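Side-chain contacts in regulator of nonsense transcripts 2 (Homo sapiens, PDB 4CEK), which takes part in nonsense-mediated mRNA decay as the factor UPF2, the fragment here being the second of its three MIF4G domains: residues Met288-Ala292 and Arg293-Met297; Asp233-His236 and Cys237-Met240; Ser270-Arg273 and Thr274-Leu278; Asp13-Phe17 and Tyr18-Ile22; Gln164-Asp167 and Leu168-Phe171. All blocks are in the same frame, centred on the assembly; numbering follows the deposited sequence.

Contact 1 (Met288-Ala292 and Arg293-Met297); sequences MHLDA and RYVTM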
loop_
_atom_site.group_PDB
_atom_site.type_symbol
_atom_site.label_atom_id
_atom_site.label_comp_id
_atom_site.label_asym_id
_atom_site.label_seq_id
_atom_site.Cartn_x
_atom_site.Cartn_y
_atom_site.Cartn_z
ATOM N N MET A 288 -3.468 -28.754 8.514
ATOM C CA MET A 288 -2.009 -28.603 8.337
ATOM C C MET A 288 -1.258 -28.519 9.684
ATOM O O MET A 288 -0.033 -28.291 9.727
ATOM C CB MET A 288 -1.799 -27.317 7.540
ATOM C CG MET A 288 -0.404 -27.008 7.057
ATOM S SD MET A 288 -0.487 -25.742 5.771
ATOM C CE MET A 288 1.256 -25.636 5.306
ATOM N N HIS A 289 -2.002 -28.707 10.777
ATOM C CA HIS A 289 -1.478 -28.564 12.150
ATOM C C HIS A 289 -0.441 -27.474 12.346
ATOM O O HIS A 289 0.757 -27.726 12.572
ATOM C CB HIS A 289 -1.030 -29.923 12.710
ATOM C CG HIS A 289 -2.130 -30.646 13.461
ATOM N ND1 HIS A 289 -2.172 -30.702 14.808
ATOM C CD2 HIS A 289 -3.274 -31.303 13.001
ATOM C CE1 HIS A 289 -3.272 -31.383 15.193
ATOM N NE2 HIS A 289 -3.947 -31.747 14.086
ATOM N N LEU A 290 -0.936 -26.240 12.252
ATOM C CA LEU A 290 -0.178 -25.052 12.609
ATOM C C LEU A 290 -0.136 -25.024 14.123
ATOM O O LEU A 290 -1.047 -25.569 14.781
ATOM C CB LEU A 290 -0.878 -23.773 12.128
ATOM C CG LEU A 290 -1.461 -23.709 10.718
ATOM C CD1 LEU A 290 -2.323 -22.471 10.554
ATOM C CD2 LEU A 290 -0.327 -23.716 9.702
ATOM N N ASP A 291 0.890 -24.391 14.688
ATOM C CA ASP A 291 0.880 -24.208 16.130
ATOM C C ASP A 291 -0.193 -23.193 16.520
ATOM O O ASP A 291 -0.596 -22.374 15.709
ATOM C CB ASP A 291 2.263 -23.871 16.702
ATOM C CG ASP A 291 2.806 -22.583 16.205
ATOM O OD1 ASP A 291 2.530 -21.546 16.848
ATOM O OD2 ASP A 291 3.544 -22.635 15.200
ATOM N N ALA A 292 -0.665 -23.311 17.757
ATOM C CA ALA A 292 -1.814 -22.573 18.297
ATOM C C ALA A 292 -1.857 -21.084 17.950
ATOM O O ALA A 292 -2.925 -20.546 17.676
ATOM C CB ALA A 292 -1.832 -22.721 19.821
ATOM N N ARG A 293 -0.709 -20.420 17.991
ATOM C CA ARG A 293 -0.657 -18.972 17.768
ATOM C C ARG A 293 -1.162 -18.585 16.363
ATOM O O ARG A 293 -1.798 -17.555 16.174
ATOM C CB ARG A 293 0.761 -18.437 18.031
ATOM C CG ARG A 293 0.912 -16.966 17.662
ATOM C CD ARG A 293 2.167 -16.292 18.228
ATOM N NE ARG A 293 2.578 -15.163 17.371
ATOM C CZ ARG A 293 3.394 -15.253 16.312
ATOM N NH1 ARG A 293 3.936 -16.422 15.954
ATOM N NH2 ARG A 293 3.668 -14.163 15.600
ATOM N N TYR A 294 -0.900 -19.433 15.385
ATOM C CA TYR A 294 -1.257 -19.126 14.015
ATOM C C TYR A 294 -2.640 -19.646 13.712
ATOM O O TYR A 294 -3.319 -19.138 12.825
ATOM C CB TYR A 294 -0.229 -19.727 13.042
ATOM C CG TYR A 294 1.112 -19.041 13.084
ATOM C CD1 TYR A 294 1.372 -17.954 12.279
ATOM C CD2 TYR A 294 2.103 -19.459 13.945
ATOM C CE1 TYR A 294 2.591 -17.303 12.307
ATOM C CE2 TYR A 294 3.324 -18.806 13.999
ATOM C CZ TYR A 294 3.566 -17.736 13.154
ATOM O OH TYR A 294 4.784 -17.080 13.172
ATOM N N VAL A 295 -3.081 -20.657 14.455
ATOM C CA VAL A 295 -4.454 -21.122 14.327
ATOM C C VAL A 295 -5.398 -19.960 14.708
ATOM O O VAL A 295 -6.349 -19.634 13.985
ATOM C CB VAL A 295 -4.687 -22.417 15.167
ATOM C CG1 VAL A 295 -6.152 -22.858 15.095
ATOM C CG2 VAL A 295 -3.778 -23.536 14.642
ATOM N N THR A 296 -5.054 -19.292 15.796
ATOM C CA THR A 296 -5.844 -18.194 16.336
ATOM C C THR A 296 -5.773 -16.941 15.424
ATOM O O THR A 296 -6.820 -16.319 15.109
ATOM C CB THR A 296 -5.326 -17.884 17.768
ATOM O OG1 THR A 296 -5.508 -19.052 18.598
ATOM C CG2 THR A 296 -5.991 -16.686 18.340
ATOM N N MET A 297 -4.556 -16.599 14.974
ATOM C CA MET A 297 -4.359 -15.568 13.906
ATOM C C MET A 297 -5.253 -15.757 12.673
ATOM O O MET A 297 -6.010 -14.875 12.316
ATOM C CB MET A 297 -2.897 -15.524 13.462
ATOM C CG MET A 297 -2.410 -14.174 12.929
ATOM S SD MET A 297 -0.659 -14.230 12.442
ATOM C CE MET A 297 0.147 -14.271 14.051
#
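The carbonyl oxygen of Asp291 takes two backbone N-H groups at once, Tyr294 N at 3.0 Å and Val295 N at 3.3 Å, which reach it from opposite faces of its carbonyl plane. Thr296 N follows with a bond of 3.1 Å to Ala292 O, continuing the i to i+4 pattern. The side chain of Asp291 sits between its own backbone N and carbonyl carbon (chi1 63°), which turns the carboxylate toward the coming turn. There it meets the ring of Tyr294 at the rim: Asp291 OD1 comes within 3.6 Å of Tyr294 CD2, near the ring plane, with the carboxylate standing at 87° to that plane. Asp291 is the N-cap of helix 292-305, and the segment as a whole is the tight connection from helix 268-287, which ends in a Schellman motif at His289. Just before the cap, Leu290 packs its CB 3.8 Å from Val295 CG2 and 4.2 Å from Tyr294 CB. The Tyr294 ring stacks with His247 and its hydroxyl is bonded to Glu251, both on helix 247-266; a leucine in its place would probably leave Glu251 without this partner and His247 without its ring neighbour. Arg293 NH1 adds a weak bond to Tyr294 OH, while Met297 CE lies over one face of the Arg293 guanidinium, toward its rim.

Contact 2 (Asp233-His236 and Cys237-Met240); sequences DTLH and CLKM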
loop_
_atom_site.group_PDB
_atom_site.type_symbol
_atom_site.label_atom_id
_atom_site.label_comp_id
_atom_site.label_asym_id
_atom_site.label_seq_id
_atom_site.Cartn_x
_atom_site.Cartn_y
_atom_site.Cartn_z
ATOM N N ASP A 233 -5.227 -8.424 -8.751
ATOM C CA ASP A 233 -3.824 -8.282 -8.267
ATOM C C ASP A 233 -3.623 -8.757 -6.846
ATOM O O ASP A 233 -2.690 -9.505 -6.516
ATOM C CB ASP A 233 -3.413 -6.803 -8.188
ATOM C CG ASP A 233 -2.826 -6.257 -9.461
ATOM O OD1 ASP A 233 -2.007 -6.968 -10.091
ATOM O OD2 ASP A 233 -3.155 -5.087 -9.789
ATOM N N THR A 234 -4.456 -8.223 -5.961
ATOM C CA THR A 234 -4.310 -8.486 -4.554
ATOM C C THR A 234 -4.793 -9.904 -4.178
ATOM O O THR A 234 -4.241 -10.514 -3.278
ATOM C CB THR A 234 -5.061 -7.415 -3.776
ATOM O OG1 THR A 234 -4.565 -6.136 -4.217
ATOM C CG2 THR A 234 -4.877 -7.619 -2.241
ATOM N N LEU A 235 -5.814 -10.414 -4.858
ATOM C CA LEU A 235 -6.162 -11.830 -4.722
ATOM C C LEU A 235 -5.028 -12.760 -5.137
ATOM O O LEU A 235 -4.857 -13.830 -4.543
ATOM C CB LEU A 235 -7.429 -12.182 -5.499
ATOM C CG LEU A 235 -8.697 -11.649 -4.810
ATOM C CD1 LEU A 235 -9.924 -11.711 -5.724
ATOM C CD2 LEU A 235 -8.925 -12.433 -3.539
ATOM N N HIS A 236 -4.244 -12.371 -6.144
ATOM C CA HIS A 236 -3.079 -13.176 -6.473
ATOM C C HIS A 236 -2.045 -13.157 -5.364
ATOM O O HIS A 236 -1.424 -14.185 -5.045
ATOM C CB HIS A 236 -2.454 -12.765 -7.777
ATOM C CG HIS A 236 -1.177 -13.484 -8.033
ATOM N ND1 HIS A 236 0.029 -12.944 -7.750
ATOM C CD2 HIS A 236 -0.943 -14.809 -8.443
ATOM C CE1 HIS A 236 0.991 -13.860 -8.036
ATOM N NE2 HIS A 236 0.387 -14.998 -8.445
ATOM N N CYS A 237 -1.856 -12.000 -4.743
ATOM C CA CYS A 237 -1.022 -11.908 -3.581
ATOM C C CYS A 237 -1.439 -12.897 -2.517
ATOM O O CYS A 237 -0.627 -13.614 -1.971
ATOM C CB CYS A 237 -1.067 -10.479 -3.015
ATOM S SG CYS A 237 -0.132 -9.307 -4.020
ATOM N N LEU A 238 -2.726 -12.934 -2.236
ATOM C CA LEU A 238 -3.244 -13.794 -1.199
ATOM C C LEU A 238 -3.076 -15.255 -1.560
ATOM O O LEU A 238 -2.600 -16.052 -0.746
ATOM C CB LEU A 238 -4.715 -13.449 -0.996
ATOM C CG LEU A 238 -5.501 -14.155 0.070
ATOM C CD1 LEU A 238 -4.722 -14.205 1.379
ATOM C CD2 LEU A 238 -6.829 -13.402 0.157
ATOM N N LYS A 239 -3.439 -15.612 -2.786
ATOM C CA LYS A 239 -3.207 -16.967 -3.288
ATOM C C LYS A 239 -1.757 -17.414 -3.198
ATOM O O LYS A 239 -1.512 -18.545 -2.835
ATOM C CB LYS A 239 -3.693 -17.068 -4.718
ATOM C CG LYS A 239 -3.393 -18.367 -5.418
ATOM C CD LYS A 239 -4.107 -18.356 -6.772
ATOM C CE LYS A 239 -3.276 -18.948 -7.909
ATOM N NZ LYS A 239 -3.893 -18.628 -9.230
ATOM N N MET A 240 -0.792 -16.534 -3.485
ATOM C CA MET A 240 0.630 -16.910 -3.329
ATOM C C MET A 240 1.015 -17.248 -1.900
ATOM O O MET A 240 1.851 -18.123 -1.650
ATOM C CB MET A 240 1.575 -15.804 -3.822
ATOM C CG MET A 240 1.640 -15.696 -5.336
ATOM S SD MET A 240 1.758 -17.296 -6.206
ATOM C CE MET A 240 3.429 -17.786 -5.718
#
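His236 and Cys237 have the most surface buried in these two successive turns of helix 231-243, one of the alpha-helices of the all-helical MIF4G fold. With CG anti to the backbone N (chi1 173°), the imidazole of His236 lies along the helix surface beside Met240, four residues on, the two side chains pointing the same way. Met240 bends at both chi2 (-44°) and chi3, which folds its thioether back against the ring: Met240 CG lies 3.3 Å from His236 CE1, and SD is 4.2 Å from the ring centroid in an oblique sulfur-aromatic contact. This pair occupies the more exposed side of the helix. Cys237 faces inward instead; its CB rests 3.2 Å from Thr234 O. On the buried side Leu235 and Leu238 approach through their CD2 methyls at 4.4 Å, and both also touch Leu277 of helix 268-287. Thr234 looks to helix 247-266, and its hydroxyl is bonded to that of Thr224. Successive i to i+4 bonds run beneath these side chains, among them a nearly straight one from Lys239 N to Leu235 O (173°). The last, Met240 N to His236 O at 2.9 Å, joins the backbones of the two residues whose side chains meet outside.

Contact 3 (Ser270-Arg273 and Thr274-Leu278); sequences SHLR and TSVLL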
loop_
_atom_site.group_PDB
_atom_site.type_symbol
_atom_site.label_atom_id
_atom_site.label_comp_id
_atom_site.label_asym_id
_atom_site.label_seq_id
_atom_site.Cartn_x
_atom_site.Cartn_y
_atom_site.Cartn_z
ATOM N N SER A 270 -15.405 -9.472 -6.381
ATOM C CA SER A 270 -14.379 -10.262 -5.682
ATOM C C SER A 270 -14.908 -11.168 -4.591
ATOM O O SER A 270 -14.148 -12.002 -4.091
ATOM C CB SER A 270 -13.334 -9.321 -5.068
ATOM O OG SER A 270 -13.961 -8.174 -4.559
ATOM N N HIS A 271 -16.183 -11.001 -4.224
ATOM C CA HIS A 271 -16.776 -11.684 -3.083
ATOM C C HIS A 271 -16.544 -13.168 -3.086
ATOM O O HIS A 271 -16.039 -13.736 -2.094
ATOM C CB HIS A 271 -18.281 -11.394 -2.985
ATOM C CG HIS A 271 -19.004 -12.302 -2.007
ATOM N ND1 HIS A 271 -20.064 -13.038 -2.356
ATOM C CD2 HIS A 271 -18.738 -12.609 -0.671
ATOM C CE1 HIS A 271 -20.459 -13.770 -1.306
ATOM N NE2 HIS A 271 -19.643 -13.505 -0.282
ATOM N N LEU A 272 -16.871 -13.800 -4.204
ATOM C CA LEU A 272 -16.870 -15.257 -4.316
ATOM C C LEU A 272 -15.488 -15.833 -4.204
ATOM O O LEU A 272 -15.295 -16.909 -3.646
ATOM C CB LEU A 272 -17.533 -15.700 -5.649
ATOM C CG LEU A 272 -17.506 -17.192 -6.087
ATOM C CD1 LEU A 272 -18.714 -17.590 -6.937
ATOM C CD2 LEU A 272 -16.214 -17.529 -6.837
ATOM N N ARG A 273 -14.502 -15.140 -4.755
ATOM C CA ARG A 273 -13.138 -15.675 -4.755
ATOM C C ARG A 273 -12.457 -15.437 -3.431
ATOM O O ARG A 273 -11.641 -16.266 -2.998
ATOM C CB ARG A 273 -12.319 -15.066 -5.863
ATOM C CG ARG A 273 -11.154 -15.943 -6.265
ATOM C CD ARG A 273 -10.143 -15.146 -7.064
ATOM N NE ARG A 273 -9.932 -15.700 -8.400
ATOM C CZ ARG A 273 -9.455 -15.014 -9.439
ATOM N NH1 ARG A 273 -9.107 -13.731 -9.304
ATOM N NH2 ARG A 273 -9.307 -15.627 -10.623
ATOM N N THR A 274 -12.779 -14.304 -2.795
ATOM C CA THR A 274 -12.331 -14.014 -1.433
ATOM C C THR A 274 -12.816 -15.109 -0.469
ATOM O O THR A 274 -12.038 -15.718 0.276
ATOM C CB THR A 274 -12.839 -12.636 -0.980
ATOM O OG1 THR A 274 -12.526 -11.663 -1.995
ATOM C CG2 THR A 274 -12.174 -12.193 0.333
ATOM N N SER A 275 -14.100 -15.385 -0.565
ATOM C CA SER A 275 -14.772 -16.381 0.240
ATOM C C SER A 275 -14.196 -17.758 0.079
ATOM O O SER A 275 -13.977 -18.461 1.055
ATOM C CB SER A 275 -16.229 -16.441 -0.151
ATOM O OG SER A 275 -16.803 -17.501 0.553
ATOM N N VAL A 276 -13.924 -18.151 -1.157
ATOM C CA VAL A 276 -13.275 -19.433 -1.379
ATOM C C VAL A 276 -11.945 -19.458 -0.644
ATOM O O VAL A 276 -11.629 -20.439 0.042
ATOM C CB VAL A 276 -13.067 -19.752 -2.885
ATOM C CG1 VAL A 276 -12.217 -21.000 -3.030
ATOM C CG2 VAL A 276 -14.395 -19.965 -3.565
ATOM N N LEU A 277 -11.171 -18.381 -0.769
ATOM C CA LEU A 277 -9.822 -18.358 -0.201
ATOM C C LEU A 277 -9.866 -18.294 1.330
ATOM O O LEU A 277 -8.989 -18.842 2.002
ATOM C CB LEU A 277 -8.987 -17.183 -0.780
ATOM C CG LEU A 277 -8.556 -17.271 -2.278
ATOM C CD1 LEU A 277 -7.858 -16.005 -2.797
ATOM C CD2 LEU A 277 -7.682 -18.489 -2.567
ATOM N N LEU A 278 -10.863 -17.590 1.873
ATOM C CA LEU A 278 -11.065 -17.513 3.337
ATOM C C LEU A 278 -11.349 -18.896 3.909
ATOM O O LEU A 278 -10.769 -19.267 4.939
ATOM C CB LEU A 278 -12.217 -16.574 3.694
ATOM C CG LEU A 278 -11.952 -15.100 3.510
ATOM C CD1 LEU A 278 -13.246 -14.284 3.728
ATOM C CD2 LEU A 278 -10.821 -14.653 4.402
#
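Thr274 grips the carbonyl oxygen of Ser270 twice, and this is the tight part of the contact. Its N lies 3.0 Å from Ser270 O in a nearly straight bond, whereas OG1 donates to the same oxygen at 2.7 Å from above the carbonyl plane. The hydroxyl stands opposite the carbonyl carbon of its own residue (chi1 -50°), which swings it back over the preceding turn. Ser270 OG turns elsewhere, to Leu264 O. Leu277 also packs closely, its CG 3.3 Å from Arg273 O.

The solvent side is looser. Leu272 CD2 and Val276 CG2, both on exposed residues, are 4.5 Å apart, although Val276 CG2 itself comes within 3.2 Å of Leu272 O. Arg273 bends at chi3 and sends NH1 to Asn232 OD1.

This is one stretch of helix 268-287 in the helical MIF4G domain: Arg273, Thr274 and Leu277 press on Leu235 of helix 231-243, Thr274, Ser275 and Leu278 meet Phe265 of helix 247-266, and Leu278 reaches Tyr302 and Cys305 of helix 292-305.

Contact 4 (Asp13-Phe17 and Tyr18-Ile22); sequences DARNF and YENLI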
loop_
_atom_site.group_PDB
_atom_site.type_symbol
_atom_site.label_atom_id
_atom_site.label_comp_id
_atom_site.label_asym_id
_atom_site.label_seq_id
_atom_site.Cartn_x
_atom_site.Cartn_y
_atom_site.Cartn_z
ATOM N N ASP A 13 -17.264 8.347 6.861
ATOM C CA ASP A 13 -15.906 8.861 6.733
ATOM C C ASP A 13 -15.054 8.005 5.812
ATOM O O ASP A 13 -14.250 8.559 5.075
ATOM C CB ASP A 13 -15.219 8.988 8.097
ATOM C CG ASP A 13 -15.577 10.294 8.811
ATOM O OD1 ASP A 13 -16.738 10.762 8.668
ATOM O OD2 ASP A 13 -14.689 10.856 9.504
ATOM N N ALA A 14 -15.262 6.681 5.857
ATOM C CA ALA A 14 -14.512 5.690 5.088
ATOM C C ALA A 14 -14.924 5.767 3.640
ATOM O O ALA A 14 -14.076 5.832 2.747
ATOM C CB ALA A 14 -14.760 4.275 5.616
ATOM N N ARG A 15 -16.231 5.756 3.410
ATOM C CA ARG A 15 -16.760 5.933 2.069
ATOM C C ARG A 15 -16.154 7.187 1.423
ATOM O O ARG A 15 -15.810 7.163 0.261
ATOM C CB ARG A 15 -18.290 6.004 2.079
ATOM C CG ARG A 15 -18.950 5.337 0.886
ATOM C CD ARG A 15 -19.692 6.296 -0.014
ATOM N NE ARG A 15 -21.001 6.673 0.535
ATOM C CZ ARG A 15 -21.329 7.874 1.037
ATOM N NH1 ARG A 15 -20.452 8.884 1.090
ATOM N NH2 ARG A 15 -22.566 8.071 1.497
ATOM N N ASN A 16 -15.987 8.264 2.189
ATOM C CA ASN A 16 -15.486 9.522 1.629
ATOM C C ASN A 16 -13.968 9.527 1.507
ATOM O O ASN A 16 -13.400 10.138 0.599
ATOM C CB ASN A 16 -15.953 10.723 2.473
ATOM C CG ASN A 16 -17.466 10.955 2.394
ATOM O OD1 ASN A 16 -18.127 11.155 3.414
ATOM N ND2 ASN A 16 -18.011 10.931 1.193
ATOM N N PHE A 17 -13.305 8.846 2.424
ATOM C CA PHE A 17 -11.862 8.812 2.392
ATOM C C PHE A 17 -11.381 8.006 1.170
ATOM O O PHE A 17 -10.344 8.335 0.585
ATOM C CB PHE A 17 -11.299 8.239 3.691
ATOM C CG PHE A 17 -9.805 8.343 3.791
ATOM C CD1 PHE A 17 -9.215 9.503 4.236
ATOM C CD2 PHE A 17 -8.991 7.287 3.404
ATOM C CE1 PHE A 17 -7.837 9.613 4.316
ATOM C CE2 PHE A 17 -7.621 7.384 3.504
ATOM C CZ PHE A 17 -7.044 8.547 3.953
ATOM N N TYR A 18 -12.159 7.001 0.765
ATOM C CA TYR A 18 -11.723 6.060 -0.259
ATOM C C TYR A 18 -12.363 6.336 -1.598
ATOM O O TYR A 18 -11.804 5.953 -2.597
ATOM C CB TYR A 18 -11.949 4.592 0.186
ATOM C CG TYR A 18 -10.976 4.186 1.262
ATOM C CD1 TYR A 18 -9.628 4.010 0.955
ATOM C CD2 TYR A 18 -11.371 4.047 2.590
ATOM C CE1 TYR A 18 -8.706 3.682 1.928
ATOM C CE2 TYR A 18 -10.443 3.715 3.581
ATOM C CZ TYR A 18 -9.115 3.539 3.237
ATOM O OH TYR A 18 -8.165 3.208 4.170
ATOM N N GLU A 19 -13.507 7.019 -1.624
ATOM C CA GLU A 19 -14.257 7.228 -2.850
ATOM C C GLU A 19 -14.418 8.679 -3.286
ATOM O O GLU A 19 -14.688 8.914 -4.458
ATOM C CB GLU A 19 -15.646 6.619 -2.724
ATOM C CG GLU A 19 -15.639 5.191 -2.210
ATOM C CD GLU A 19 -16.885 4.422 -2.596
ATOM O OE1 GLU A 19 -17.888 5.042 -2.993
ATOM O OE2 GLU A 19 -16.861 3.176 -2.499
ATOM N N ASN A 20 -14.296 9.643 -2.374
ATOM C CA ASN A 20 -14.473 11.060 -2.747
ATOM C C ASN A 20 -13.161 11.800 -2.786
ATOM O O ASN A 20 -12.676 12.345 -1.780
ATOM C CB ASN A 20 -15.488 11.757 -1.832
ATOM C CG ASN A 20 -16.903 11.285 -2.108
ATOM O OD1 ASN A 20 -17.640 10.906 -1.199
ATOM N ND2 ASN A 20 -17.266 11.248 -3.390
ATOM N N LEU A 21 -12.584 11.790 -3.978
ATOM C CA LEU A 21 -11.273 12.349 -4.232
ATOM C C LEU A 21 -11.469 13.731 -4.841
ATOM O O LEU A 21 -12.526 14.018 -5.416
ATOM C CB LEU A 21 -10.472 11.423 -5.176
ATOM C CG LEU A 21 -10.103 10.018 -4.653
ATOM C CD1 LEU A 21 -9.168 9.300 -5.609
ATOM C CD2 LEU A 21 -9.467 10.125 -3.277
ATOM N N ILE A 22 -10.471 14.591 -4.678
ATOM C CA ILE A 22 -10.488 15.865 -5.368
ATOM C C ILE A 22 -10.218 15.603 -6.847
ATOM O O ILE A 22 -9.315 14.839 -7.201
ATOM C CB ILE A 22 -9.477 16.870 -4.794
ATOM C CG1 ILE A 22 -9.940 17.365 -3.420
ATOM C CG2 ILE A 22 -9.343 18.080 -5.718
ATOM C CD1 ILE A 22 -9.670 18.838 -3.185
#
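Phe17 and Tyr18 form an edge-to-face pair at the end of the short N-terminal helix 13-19, with ring centroids 5.1 Å apart and planes at 79°. Phe17 supplies the edge: its CD2 stands over the centre of the tyrosine ring, 3.8 Å from Tyr18 CZ. The two rings can meet although they are sequence neighbours because Phe17 CG lies opposite its backbone N (chi1 -172°) while that of Tyr18 lies beside its own. The tyrosine ring turns its edge to Ala14 O, and its hydroxyl is bonded to Glu222 OE1. Arg15 and Glu19 slant across each other, yet their charged ends go elsewhere, Arg15 to Glu12 and Glu19 to Trp9. Where the helix ends at Asn20, Arg174 of helix 169-179 binds the carbonyls of Asn16, Phe17 and Asn20. The amides of Asn16 and Asn20 run side by side, their planes 31° apart; the modelled 2.4 Å between Asn16 ND2 and Asn20 OD1 is too short to be trusted in detail.

Contact 5 (Gln164-Asp167 and Leu168-Phe171); sequences QRLD and LLPF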
loop_
_atom_site.group_PDB
_atom_site.type_symbol
_atom_site.label_atom_id
_atom_site.label_comp_id
_atom_site.label_asym_id
_atom_site.label_seq_id
_atom_site.Cartn_x
_atom_site.Cartn_y
_atom_site.Cartn_z
ATOM N N GLN A 164 7.643 2.586 11.225
ATOM C CA GLN A 164 7.169 3.191 12.460
ATOM C C GLN A 164 6.079 4.267 12.229
ATOM O O GLN A 164 5.534 4.828 13.193
ATOM C CB GLN A 164 8.367 3.777 13.230
ATOM C CG GLN A 164 9.706 3.030 13.049
ATOM C CD GLN A 164 10.600 3.635 11.951
ATOM O OE1 GLN A 164 10.629 4.854 11.757
ATOM N NE2 GLN A 164 11.337 2.782 11.236
ATOM N N ARG A 165 5.759 4.533 10.957
ATOM C CA ARG A 165 4.689 5.440 10.568
ATOM C C ARG A 165 3.651 4.745 9.699
ATOM O O ARG A 165 3.279 5.234 8.646
ATOM C CB ARG A 165 5.248 6.649 9.803
ATOM C CG ARG A 165 6.233 7.528 10.598
ATOM C CD ARG A 165 5.582 8.234 11.799
ATOM N NE ARG A 165 4.327 8.900 11.466
ATOM C CZ ARG A 165 4.237 10.098 10.894
ATOM N NH1 ARG A 165 5.340 10.793 10.579
ATOM N NH2 ARG A 165 3.046 10.610 10.635
ATOM N N LEU A 166 3.155 3.612 10.163
ATOM C CA LEU A 166 2.032 2.947 9.522
ATOM C C LEU A 166 0.846 3.852 9.293
ATOM O O LEU A 166 0.027 3.580 8.396
ATOM C CB LEU A 166 1.548 1.766 10.382
ATOM C CG LEU A 166 2.477 0.542 10.516
ATOM C CD1 LEU A 166 1.671 -0.654 11.055
ATOM C CD2 LEU A 166 3.199 0.239 9.192
ATOM N N ASP A 167 0.713 4.883 10.132
ATOM C CA ASP A 167 -0.417 5.838 10.049
ATOM C C ASP A 167 -0.451 6.641 8.734
ATOM O O ASP A 167 -1.509 7.114 8.311
ATOM C CB ASP A 167 -0.376 6.817 11.234
ATOM C CG ASP A 167 0.935 7.623 11.299
ATOM O OD1 ASP A 167 2.037 7.013 11.301
ATOM O OD2 ASP A 167 0.868 8.875 11.356
ATOM N N LEU A 168 0.715 6.790 8.103
ATOM C CA LEU A 168 0.833 7.475 6.799
ATOM C C LEU A 168 0.265 6.691 5.603
ATOM O O LEU A 168 -0.266 7.273 4.661
ATOM C CB LEU A 168 2.288 7.820 6.524
ATOM C CG LEU A 168 2.919 8.838 7.486
ATOM C CD1 LEU A 168 4.396 9.032 7.135
ATOM C CD2 LEU A 168 2.148 10.140 7.449
ATOM N N LEU A 169 0.306 5.371 5.662
ATOM C CA LEU A 169 -0.073 4.571 4.489
ATOM C C LEU A 169 -1.387 4.949 3.852
ATOM O O LEU A 169 -1.488 4.945 2.634
ATOM C CB LEU A 169 -0.103 3.077 4.837
ATOM C CG LEU A 169 1.248 2.521 5.277
ATOM C CD1 LEU A 169 1.164 1.030 5.605
ATOM C CD2 LEU A 169 2.303 2.843 4.252
ATOM N N PRO A 170 -2.439 5.206 4.651
ATOM C CA PRO A 170 -3.715 5.520 3.979
ATOM C C PRO A 170 -3.672 6.870 3.247
ATOM O O PRO A 170 -4.370 7.062 2.234
ATOM C CB PRO A 170 -4.730 5.620 5.140
ATOM C CG PRO A 170 -4.089 4.919 6.282
ATOM C CD PRO A 170 -2.606 4.993 6.100
ATOM N N PHE A 171 -2.901 7.805 3.795
ATOM C CA PHE A 171 -2.812 9.148 3.213
ATOM C C PHE A 171 -1.952 9.060 1.935
ATOM O O PHE A 171 -2.367 9.529 0.839
ATOM C CB PHE A 171 -2.309 10.141 4.276
ATOM C CG PHE A 171 -3.207 10.185 5.505
ATOM C CD1 PHE A 171 -4.519 10.647 5.410
ATOM C CD2 PHE A 171 -2.766 9.693 6.742
ATOM C CE1 PHE A 171 -5.377 10.619 6.521
ATOM C CE2 PHE A 171 -3.615 9.669 7.857
ATOM C CZ PHE A 171 -4.911 10.139 7.748
#
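Arg165 lays one face of its guanidinium against Leu168, whose CG sits 3.6 Å above the plane toward the rim and whose CD2 comes 3.3 Å from Arg165 NH2. A salt bridge and further hydrogen bonds hold that flat group in place. Within the turn Arg165 grips Asp167 side-on: NE meets OD1 at 3.0 Å, and NH2 meets OD2 at 2.9 Å in the guanidinium plane, as a salt bridge. Bends at chi2 (-65°) and chi3 (-48°) curl the arginine round toward Asp167 and over Leu168, and NH1 is bonded to Pro126 O. Replacing this arginine by an alanine is likely to leave the Asp167 carboxylate without its mate and uncover the side of Leu168 now under the guanidinium. The backbone bonds are of the i to i+3 kind: Leu168 N to Arg165 O at 3.0 Å and Leu169 N to Leu166 O at 3.3 Å, in each case with the donor above the carbonyl plane. Among the apolar contacts, Leu166 and Leu169 lie side by side with CD2 and CD1 4.2 Å apart, on the side facing Arg218 of helix 210-225. Pro170, which has no N-H to give, brings its CD to 3.3 Å from Asp167 O, and the Phe171 ring also approaches that oxygen. Such i to i+3 turns, with a proline in the first turn, lead into helix 169-179 from the loop after helix 148-159 in this all-helical MIF4G domain.

In the fold
Contacts 2 and 3 lie on adjacent helices, 231-243 and 268-287, and touch directly: Leu235 CD2 packs 3.8 Å from Leu277 CD1, and Leu235 CD1 is 3.7 Å from Arg273 CD. Both are partly buried, with leucines and a threonine inward and polar or exposed residues outward. Contact 1, on the surface with its centre about 27 Å from that of the chain, starts the helix that follows 268-287 and is held mainly by backbone bonds around the N-cap residue Asp291. Contact 5, nearest the centre, combines a salt bridge with apolar packing at a helix start. The surface contact 4 meets it through Phe17 and Phe171, CE1 to CE1 at 3.5 Å, joining the N-terminal helix to helix 169-179 with aromatic chemistry.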